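Local atomic coordinates of cellulosomal scaffoldin adaptor protein B (Acetivibrio cellulolyticus, PDB entry 3FNK), a protein that carries type II cohesin modules, the second of which is this chain, that bind dockerin modules and so take part in assembling the cellulosome. Residues I12-D17 against V135-S140; I36-G41 against N154-R159; G41-I46 against N97-Y102. All coordinates share one frame; numbering follows the deposited sequence. Where two conformers were deposited one is given.

Contact 1 (I12-D17 against V135-S140); sequences ITMGYD and VVFEDS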
loop_
_atom_site.group_PDB
_atom_site.type_symbol
_atom_site.label_atom_id
_atom_site.label_comp_id
_atom_site.label_asym_id
_atom_site.label_seq_id
_atom_site.Cartn_x
_atom_site.Cartn_y
_atom_site.Cartn_z
ATOM N N ILE A 12 5.159 -7.598 -3.281
ATOM C CA ILE A 12 4.310 -6.653 -2.604
ATOM C C ILE A 12 2.902 -6.859 -3.102
ATOM O O ILE A 12 2.665 -7.033 -4.305
ATOM C CB ILE A 12 4.790 -5.160 -2.796
ATOM C CG1 ILE A 12 3.876 -4.200 -2.012
ATOM C CG2 ILE A 12 4.924 -4.800 -4.269
ATOM C CD1 ILE A 12 4.407 -2.709 -1.940
ATOM N N THR A 13 1.947 -6.832 -2.187
ATOM C CA THR A 13 0.593 -6.970 -2.641
ATOM C C THR A 13 -0.386 -6.116 -1.828
ATOM O O THR A 13 0.006 -5.452 -0.854
ATOM C CB THR A 13 0.181 -8.486 -2.652
ATOM O OG1 THR A 13 -0.920 -8.671 -3.555
ATOM C CG2 THR A 13 -0.185 -8.942 -1.286
ATOM N N MET A 14 -1.649 -6.127 -2.261
ATOM C CA MET A 14 -2.789 -5.652 -1.446
ATOM C C MET A 14 -3.756 -6.807 -1.138
ATOM O O MET A 14 -4.185 -7.489 -2.073
ATOM C CB MET A 14 -3.521 -4.548 -2.213
ATOM C CG MET A 14 -4.472 -3.720 -1.373
ATOM S SD MET A 14 -5.284 -2.511 -2.420
ATOM C CE MET A 14 -3.867 -1.562 -3.003
ATOM N N GLY A 15 -4.093 -7.020 0.138
ATOM C CA GLY A 15 -5.185 -7.938 0.528
ATOM C C GLY A 15 -6.423 -7.208 1.082
ATOM O O GLY A 15 -6.283 -6.138 1.704
ATOM N N TYR A 16 -7.617 -7.757 0.830
ATOM C CA TYR A 16 -8.897 -7.236 1.370
ATOM C C TYR A 16 -9.382 -8.036 2.533
ATOM O O TYR A 16 -9.227 -9.251 2.554
ATOM C CB TYR A 16 -9.999 -7.262 0.330
ATOM C CG TYR A 16 -9.670 -6.520 -0.924
ATOM C CD1 TYR A 16 -9.144 -5.234 -0.868
ATOM C CD2 TYR A 16 -9.897 -7.095 -2.186
ATOM C CE1 TYR A 16 -8.826 -4.547 -2.021
ATOM C CE2 TYR A 16 -9.590 -6.395 -3.365
ATOM C CZ TYR A 16 -9.056 -5.124 -3.262
ATOM O OH TYR A 16 -8.735 -4.387 -4.390
ATOM N N ASP A 17 -9.996 -7.383 3.509
ATOM C CA ASP A 17 -10.624 -8.157 4.554
ATOM C C ASP A 17 -11.923 -8.800 4.047
ATOM O O ASP A 17 -12.393 -9.746 4.644
ATOM C CB ASP A 17 -10.776 -7.380 5.878
ATOM C CG ASP A 17 -11.785 -6.242 5.812
ATOM O OD1 ASP A 17 -12.273 -5.851 4.733
ATOM O OD2 ASP A 17 -12.087 -5.718 6.898
ATOM N N VAL A 135 -9.156 -2.450 -7.875
ATOM C CA VAL A 135 -8.118 -1.528 -7.434
ATOM C C VAL A 135 -6.779 -2.085 -7.929
ATOM O O VAL A 135 -6.539 -3.285 -7.804
ATOM C CB VAL A 135 -8.157 -1.441 -5.901
ATOM C CG1 VAL A 135 -6.979 -0.641 -5.347
ATOM C CG2 VAL A 135 -9.490 -0.825 -5.468
ATOM N N VAL A 136 -5.930 -1.228 -8.504
ATOM C CA VAL A 136 -4.614 -1.655 -8.969
ATOM C C VAL A 136 -3.450 -0.767 -8.453
ATOM O O VAL A 136 -3.654 0.429 -8.141
ATOM C CB VAL A 136 -4.547 -1.789 -10.514
ATOM C CG1 VAL A 136 -5.548 -2.893 -11.025
ATOM C CG2 VAL A 136 -4.795 -0.457 -11.215
ATOM N N PHE A 137 -2.263 -1.382 -8.334
ATOM C CA PHE A 137 -1.004 -0.648 -8.285
ATOM C C PHE A 137 -0.741 -0.276 -9.714
ATOM O O PHE A 137 -0.825 -1.117 -10.608
ATOM C CB PHE A 137 0.175 -1.485 -7.751
ATOM C CG PHE A 137 0.011 -1.926 -6.311
ATOM C CD1 PHE A 137 -0.361 -3.225 -6.022
ATOM C CD2 PHE A 137 0.162 -1.006 -5.248
ATOM C CE1 PHE A 137 -0.538 -3.649 -4.678
ATOM C CE2 PHE A 137 -0.015 -1.390 -3.916
ATOM C CZ PHE A 137 -0.366 -2.738 -3.631
ATOM N N GLU A 138 -0.397 0.975 -9.950
ATOM C CA GLU A 138 -0.278 1.416 -11.303
ATOM C C GLU A 138 0.738 2.527 -11.411
ATOM O O GLU A 138 0.753 3.439 -10.599
ATOM C CB GLU A 138 -1.662 1.906 -11.732
ATOM C CG GLU A 138 -1.685 2.660 -12.992
ATOM C CD GLU A 138 -3.081 3.056 -13.355
ATOM O OE1 GLU A 138 -3.912 2.143 -13.583
ATOM O OE2 GLU A 138 -3.351 4.285 -13.383
ATOM N N ASP A 139 1.588 2.447 -12.420
ATOM C CA ASP A 139 2.569 3.502 -12.577
ATOM C C ASP A 139 1.950 4.864 -12.788
ATOM O O ASP A 139 0.776 5.011 -13.197
ATOM C CB ASP A 139 3.646 3.191 -13.616
ATOM C CG ASP A 139 5.011 3.077 -12.986
ATOM O OD1 ASP A 139 5.073 3.218 -11.753
ATOM O OD2 ASP A 139 6.004 2.861 -13.700
ATOM N N SER A 140 2.730 5.870 -12.407
ATOM C CA SER A 140 2.349 7.267 -12.471
ATOM C C SER A 140 3.391 8.018 -13.282
ATOM O O SER A 140 4.559 7.596 -13.328
ATOM C CB SER A 140 2.296 7.840 -11.052
ATOM O OG SER A 140 2.564 9.228 -11.053
#
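Phe-137 meets Met-14 edge-on. The ring presents its CE1-CZ rim to the strand 12-16, and the backbone N of Met-14 lies in the ring plane, 3.6 Å from Phe-137 CE1. Thr-13 C sits by the same rim, 3.8 Å from Phe-137 CE1. The ring therefore abuts the peptide between Thr-13 and Met-14 rather than lying flat on it.

The Met-14 side chain runs out from the strand and bends at its last torsion (chi3 -61°). The bend brings the methyl CE back to the Phe-137 ring, 3.7 Å from CZ. The sulfur turns to Val-135. Met-14 SD is 3.9 Å from Val-135 CG1, and the two side chains cross at about a right angle. Met-14 lies between the two, with CB and CE on Phe-137 and SD, with CE close by, on Val-135.

Tyr-16 comes in with its hydroxyl end. Its OH lies 3.4 Å from Val-135 CB and 3.8 Å from Val-135 CG2. This is apolar surface for a polar atom, and the hydroxyl is buried with no hydrogen-bond partner in the model.

The two backbones run nearly antiparallel but are not paired. The CA atoms of Thr-13 and Phe-137 are 8.6 Å apart, too far for neighbouring strands of one sheet. Side chains of both segments span the gap, and the Phe-137 ring reaches the backbone of Thr-13 and Met-14. Ile-46 touches both Met-14 and Val-135, and Ala-29 also touches Met-14. Strand 12-16 is hydrogen-bonded to 26-34 in one sheet, whereas 136-137 belongs to the sheet of 39-47. The packing is the apolar interior of a beta sandwich, here the jelly-roll sandwich of the cohesin fold.

Contact 2 (I36-G41 against N154-R159); sequences ITNFSG and NWYGNR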
loop_
_atom_site.group_PDB
_atom_site.type_symbol
_atom_site.label_atom_id
_atom_site.label_comp_id
_atom_site.label_asym_id
_atom_site.label_seq_id
_atom_site.Cartn_x
_atom_site.Cartn_y
_atom_site.Cartn_z
ATOM N N ILE A 36 11.332 -8.939 1.308
ATOM C CA ILE A 36 12.040 -7.848 0.667
ATOM C C ILE A 36 13.310 -7.604 1.485
ATOM O O ILE A 36 13.241 -7.222 2.660
ATOM C CB ILE A 36 11.160 -6.570 0.563
ATOM C CG1 ILE A 36 9.817 -6.864 -0.140
ATOM C CG2 ILE A 36 11.923 -5.422 -0.154
ATOM C CD1 ILE A 36 9.879 -7.365 -1.595
ATOM N N THR A 37 14.468 -7.827 0.866
ATOM C CA THR A 37 15.760 -7.823 1.554
ATOM C C THR A 37 16.106 -6.429 2.110
ATOM O O THR A 37 16.174 -5.455 1.348
ATOM C CB THR A 37 16.862 -8.268 0.566
ATOM O OG1 THR A 37 16.549 -9.594 0.110
ATOM C CG2 THR A 37 18.223 -8.307 1.241
ATOM N N ASN A 38 16.321 -6.351 3.426
ATOM C CA ASN A 38 16.754 -5.110 4.082
ATOM C C ASN A 38 15.832 -3.918 3.842
ATOM O O ASN A 38 16.275 -2.777 3.760
ATOM C CB ASN A 38 18.223 -4.826 3.696
ATOM C CG ASN A 38 19.195 -5.863 4.307
ATOM O OD1 ASN A 38 18.883 -6.466 5.323
ATOM N ND2 ASN A 38 20.355 -6.076 3.672
ATOM N N PHE A 39 14.536 -4.195 3.732
ATOM C CA PHE A 39 13.515 -3.209 3.361
ATOM C C PHE A 39 13.532 -2.028 4.340
ATOM O O PHE A 39 13.629 -2.227 5.548
ATOM C CB PHE A 39 12.138 -3.873 3.408
ATOM C CG PHE A 39 10.965 -2.914 3.252
ATOM C CD1 PHE A 39 10.166 -2.577 4.365
ATOM C CD2 PHE A 39 10.629 -2.390 2.001
ATOM C CE1 PHE A 39 9.087 -1.709 4.229
ATOM C CE2 PHE A 39 9.549 -1.513 1.857
ATOM C CZ PHE A 39 8.764 -1.187 2.984
ATOM N N SER A 40 13.447 -0.803 3.829
ATOM C CA SER A 40 13.376 0.364 4.748
ATOM C C SER A 40 12.315 1.408 4.411
ATOM O O SER A 40 12.236 2.425 5.113
ATOM C CB SER A 40 14.727 1.066 4.842
ATOM O OG SER A 40 15.017 1.615 3.582
ATOM N N GLY A 41 11.536 1.196 3.334
ATOM C CA GLY A 41 10.496 2.174 2.951
ATOM C C GLY A 41 9.861 1.910 1.603
ATOM O O GLY A 41 10.394 1.147 0.792
ATOM N N ASN A 154 15.984 -0.191 0.323
ATOM C CA ASN A 154 16.655 -0.943 1.369
ATOM C C ASN A 154 17.388 -0.001 2.327
ATOM O O ASN A 154 17.383 1.246 2.137
ATOM C CB ASN A 154 17.602 -2.009 0.787
ATOM C CG ASN A 154 18.807 -1.416 0.067
ATOM O OD1 ASN A 154 19.245 -0.280 0.329
ATOM N ND2 ASN A 154 19.368 -2.206 -0.862
ATOM N N TRP A 155 17.989 -0.571 3.363
ATOM C CA TRP A 155 18.529 0.263 4.466
ATOM C C TRP A 155 19.906 0.957 4.197
ATOM O O TRP A 155 20.510 1.577 5.104
ATOM C CB TRP A 155 18.485 -0.517 5.775
ATOM C CG TRP A 155 19.369 -1.715 5.852
ATOM C CD1 TRP A 155 20.356 -2.080 4.991
ATOM C CD2 TRP A 155 19.379 -2.677 6.915
ATOM N NE1 TRP A 155 21.008 -3.217 5.460
ATOM C CE2 TRP A 155 20.422 -3.592 6.646
ATOM C CE3 TRP A 155 18.630 -2.825 8.098
ATOM C CZ2 TRP A 155 20.682 -4.677 7.470
ATOM C CZ3 TRP A 155 18.907 -3.908 8.940
ATOM C CH2 TRP A 155 19.920 -4.814 8.623
ATOM N N TYR A 156 20.397 0.871 2.956
ATOM C CA TYR A 156 21.476 1.753 2.532
ATOM C C TYR A 156 20.936 2.984 1.802
ATOM O O TYR A 156 21.727 3.845 1.386
ATOM C CB TYR A 156 22.522 1.020 1.649
ATOM C CG TYR A 156 22.936 -0.315 2.229
ATOM C CD1 TYR A 156 22.367 -1.509 1.749
ATOM C CD2 TYR A 156 23.883 -0.393 3.272
ATOM C CE1 TYR A 156 22.727 -2.756 2.310
ATOM C CE2 TYR A 156 24.242 -1.612 3.827
ATOM C CZ TYR A 156 23.650 -2.793 3.344
ATOM O OH TYR A 156 23.976 -4.018 3.894
ATOM N N GLY A 157 19.608 3.046 1.629
ATOM C CA GLY A 157 18.936 4.109 0.849
ATOM C C GLY A 157 18.957 3.792 -0.641
ATOM O O GLY A 157 18.881 4.703 -1.485
ATOM N N ASN A 158 19.097 2.504 -0.980
ATOM C CA ASN A 158 19.061 2.076 -2.386
ATOM C C ASN A 158 17.680 1.584 -2.809
ATOM O O ASN A 158 16.992 0.885 -2.058
ATOM C CB ASN A 158 20.096 0.973 -2.700
ATOM C CG ASN A 158 21.506 1.302 -2.172
ATOM O OD1 ASN A 158 21.817 2.434 -1.788
ATOM N ND2 ASN A 158 22.349 0.299 -2.146
ATOM N N ARG A 159 17.289 1.959 -4.017
ATOM C CA ARG A 159 16.062 1.457 -4.621
ATOM C C ARG A 159 16.226 -0.038 -4.955
ATOM O O ARG A 159 17.273 -0.471 -5.435
ATOM C CB ARG A 159 15.750 2.279 -5.885
ATOM C CG ARG A 159 14.295 2.167 -6.382
ATOM C CD ARG A 159 13.989 3.330 -7.397
ATOM N NE ARG A 159 14.910 3.244 -8.531
ATOM C CZ ARG A 159 14.896 2.268 -9.450
ATOM N NH1 ARG A 159 13.985 1.294 -9.409
ATOM N NH2 ARG A 159 15.789 2.275 -10.434
HETATM O O HOH W 1 17.741 -4.908 -0.635
#
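The side-chain torsions of Asn-38 and Trp-155 lay an amide on an indole. Asn-38 CG is turned opposite its carbonyl carbon (chi1 -68°). Trp-155 CG sits between its backbone N and carbonyl carbon (chi1 66°), which folds the ring over toward Asn-38. The amide and ring planes are 16° apart and stacked.

Asn-38 CB makes a CH-pi contact with the five-membered ring, 3.7 Å from its centroid. Asn-38 OD1 lies over the outer part of the same face, 3.3 Å from Trp-155 CZ2. Asn-38 ND2 and Trp-155 NE1 are close, but both are donors and do not bond. Pro-114 also touches both side chains, and the ring of Tyr-108 packs edge-to-face with the indole.

The backbones meet beside the stack. Trp-155 N gives a weak, bent bond to Asn-38 O. Asn-154 CA makes a bent CA-H...O contact with the same oxygen, 3.0 Å from Asn-38 O. Ser-40 OG donates to Asn-154 O at 2.8 Å, from above the carbonyl plane. Gly-157 N reaches that oxygen from the opposite face, so two donors grip it.

The Asn-154 amide holds its own loop. Its OD1 accepts from Tyr-156 N and from Asn-158 N, both at 3.1 Å and from opposite faces of the amide plane. Its ND2 donates to a water, which in turn donates to Thr-37 O and ties the two loops together.

Phe-39 and Asn-154 form an antiparallel non-hydrogen-bonded pair. Asn-38 is the third residue of a type II turn that leads into strand 39-47. On the other side, strand 150-154 runs out into a type I turn from Asn-154 to Gly-157, with an Asx turn at Asn-154.

Contact 3 (G41-I46 against N97-Y102); sequences GYQVNI and NLSRSY. With EDO (1,2-ethanediol), chain D.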
loop_
_atom_site.group_PDB
_atom_site.type_symbol
_atom_site.label_atom_id
_atom_site.label_comp_id
_atom_site.label_asym_id
_atom_site.label_seq_id
_atom_site.Cartn_x
_atom_site.Cartn_y
_atom_site.Cartn_z
ATOM N N GLY A 41 11.536 1.196 3.334
ATOM C CA GLY A 41 10.496 2.174 2.951
ATOM C C GLY A 41 9.861 1.910 1.603
ATOM O O GLY A 41 10.394 1.147 0.792
ATOM N N TYR A 42 8.705 2.513 1.363
ATOM C CA TYR A 42 7.924 2.254 0.151
ATOM C C TYR A 42 7.313 3.512 -0.358
ATOM O O TYR A 42 6.986 4.429 0.435
ATOM C CB TYR A 42 6.749 1.311 0.420
ATOM C CG TYR A 42 5.587 1.923 1.261
ATOM C CD1 TYR A 42 4.541 2.630 0.646
ATOM C CD2 TYR A 42 5.561 1.795 2.637
ATOM C CE1 TYR A 42 3.503 3.219 1.387
ATOM C CE2 TYR A 42 4.474 2.352 3.421
ATOM C CZ TYR A 42 3.480 3.059 2.780
ATOM O OH TYR A 42 2.438 3.593 3.510
ATOM N N GLN A 43 7.128 3.541 -1.672
ATOM C CA GLN A 43 6.192 4.450 -2.272
ATOM C C GLN A 43 5.284 3.601 -3.156
ATOM O O GLN A 43 5.791 2.778 -3.922
ATOM C CB GLN A 43 6.895 5.513 -3.104
ATOM C CG GLN A 43 5.876 6.492 -3.686
ATOM C CD GLN A 43 6.534 7.430 -4.681
ATOM O OE1 GLN A 43 7.669 7.212 -5.080
ATOM N NE2 GLN A 43 5.827 8.479 -5.071
ATOM N N VAL A 44 3.971 3.805 -3.061
ATOM C CA VAL A 44 3.036 3.106 -3.971
ATOM C C VAL A 44 1.978 4.018 -4.522
ATOM O O VAL A 44 1.500 4.892 -3.826
ATOM C CB VAL A 44 2.318 1.910 -3.284
ATOM C CG1 VAL A 44 3.318 0.845 -2.906
ATOM C CG2 VAL A 44 1.516 2.360 -2.067
ATOM N N ASN A 45 1.591 3.772 -5.766
ATOM C CA ASN A 45 0.576 4.556 -6.457
ATOM C C ASN A 45 -0.611 3.605 -6.736
ATOM O O ASN A 45 -0.436 2.527 -7.334
ATOM C CB ASN A 45 1.168 5.102 -7.748
ATOM C CG ASN A 45 0.344 6.217 -8.339
ATOM O OD1 ASN A 45 0.222 7.297 -7.752
ATOM N ND2 ASN A 45 -0.221 5.973 -9.527
ATOM N N ILE A 46 -1.785 3.979 -6.251
ATOM C CA ILE A 46 -2.947 3.117 -6.231
ATOM C C ILE A 46 -4.047 3.766 -7.075
ATOM O O ILE A 46 -4.299 4.991 -6.962
ATOM C CB ILE A 46 -3.390 2.866 -4.775
ATOM C CG1 ILE A 46 -2.314 2.088 -4.039
ATOM C CG2 ILE A 46 -4.710 2.101 -4.707
ATOM C CD1 ILE A 46 -2.586 1.927 -2.582
ATOM N N ASN A 97 -1.360 8.127 -3.580
ATOM C CA ASN A 97 0.070 7.952 -3.562
ATOM C C ASN A 97 0.567 8.147 -2.114
ATOM O O ASN A 97 0.403 9.242 -1.512
ATOM C CB ASN A 97 0.737 8.877 -4.582
ATOM C CG ASN A 97 2.161 8.488 -4.860
ATOM O OD1 ASN A 97 3.039 8.722 -4.030
ATOM N ND2 ASN A 97 2.411 7.887 -6.022
ATOM N N LEU A 98 1.145 7.067 -1.571
ATOM C CA LEU A 98 1.510 6.947 -0.183
ATOM C C LEU A 98 2.979 6.557 -0.089
ATOM O O LEU A 98 3.460 5.681 -0.840
ATOM C CB LEU A 98 0.749 5.795 0.469
ATOM C CG LEU A 98 -0.712 5.508 0.111
ATOM C CD1 LEU A 98 -1.112 4.158 0.673
ATOM C CD2 LEU A 98 -1.588 6.584 0.723
ATOM N N SER A 99 3.669 7.164 0.866
ATOM C CA SER A 99 5.069 6.861 1.134
ATOM C C SER A 99 5.315 6.852 2.605
ATOM O O SER A 99 4.853 7.730 3.327
ATOM C CB SER A 99 5.997 7.897 0.535
ATOM O OG SER A 99 5.778 8.052 -0.825
ATOM N N ARG A 100 6.079 5.863 3.036
ATOM C CA ARG A 100 6.600 5.808 4.366
ATOM C C ARG A 100 7.997 5.201 4.331
ATOM O O ARG A 100 8.185 4.108 3.737
ATOM C CB ARG A 100 5.652 4.987 5.245
ATOM C CG ARG A 100 6.022 5.010 6.700
ATOM C CD ARG A 100 5.001 4.312 7.609
ATOM N NE ARG A 100 5.454 4.372 9.004
ATOM C CZ ARG A 100 4.894 5.110 9.978
ATOM N NH1 ARG A 100 3.834 5.890 9.725
ATOM N NH2 ARG A 100 5.388 5.057 11.226
ATOM N N SER A 101 8.960 5.868 4.985
ATOM C CA SER A 101 10.348 5.387 5.072
ATOM C C SER A 101 10.966 5.631 6.461
ATOM O O SER A 101 10.614 6.578 7.123
ATOM C CB SER A 101 11.271 6.122 4.086
ATOM O OG SER A 101 11.272 5.562 2.788
ATOM N N TYR A 102 11.901 4.775 6.870
ATOM C CA TYR A 102 12.838 5.112 7.930
ATOM C C TYR A 102 13.864 6.111 7.414
ATOM O O TYR A 102 14.270 6.039 6.244
ATOM C CB TYR A 102 13.546 3.845 8.383
ATOM C CG TYR A 102 12.695 2.933 9.257
ATOM C CD1 TYR A 102 12.803 1.537 9.163
ATOM C CD2 TYR A 102 11.786 3.458 10.164
ATOM C CE1 TYR A 102 12.044 0.695 9.970
ATOM C CE2 TYR A 102 11.000 2.626 10.963
ATOM C CZ TYR A 102 11.158 1.238 10.890
ATOM O OH TYR A 102 10.374 0.414 11.684
HETATM C C1 EDO D . 4.124 10.850 -1.039
HETATM O O1 EDO D . 3.640 9.614 -1.583
HETATM C C2 EDO D . 4.419 11.780 -2.190
HETATM O O2 EDO D . 5.702 11.482 -2.722
HETATM O O HOH W 2 9.389 6.256 0.939
#
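The Tyr-42 ring lies against the backbone of strand 97-102. Arg-100 N stands over the centre of one face, 3.8 Å above the plane, and Ser-99 C lies over the rim of that face. Leu-98 CB and Val-44 N are at the edge. A chi1 of 71° puts CG between the backbone N and carbonyl carbon of Tyr-42 and swings the ring across to the partner strand. Arg-100 CB touches the ring at CE2, 3.4 Å away.

On the other side of the sheet three amides form a chain. Gln-43 NE2 donates to Asn-97 OD1 at 3.0 Å, in both amide planes and on a lone pair. The bond from Asn-97 ND2 to Asn-45 OD1 is 2.9 Å long and almost straight (175°). This fixes the rotation of the Asn-97 amide. An ethanediol, probably from the crystallisation liquor, gives its O1 hydrogen to Asn-97 OD1 at 2.7 Å.

Tyr-42 with Arg-100 and Val-44 with Leu-98 are hydrogen-bonded antiparallel pairs, one bond in each direction within each pair. Gly-41 faces Ser-101 closely, its CA 3.5 Å from Ser-101 OG. A water joins Tyr-42 O to Ser-101 OG.

Tyr-42, Val-44 and Leu-98 point into the core, where Leu-120, Ala-121 and Val-123 of strand 118-127 and Ile-12 of strand 11-16 meet them. Arg-100 NE bonds to Leu-76 O. Strand 39-47 is flanked by 95-102 on one edge and by 150-154 and 136-137 on the other, and 95-102 continues to 83-87.

Contacts 2 and 3 share Gly-41 and strand 39-47, which contact 1 reaches through its neighbour 136-137 and through Ile-46. The centres of contacts 2 and 3 lie about 13 Å apart, with a probable hydrogen bond from Tyr-102 N to Ser-40 O (3.0 Å). Contacts 1 and 3 have centres about 12 Å apart. They meet in the core, where Met-14 CE is 3.7 Å from Ile-46 CD1, and just after 136-137, where Asn-45 ND2 makes a probable hydrogen bond to Glu-138 O (2.9 Å). Contacts 1 and 2 do not touch. In other cohesins this sheet carries the dockerin-binding face. The side with Gln-43 and Ser-99, next to the ethanediol, may belong to it here.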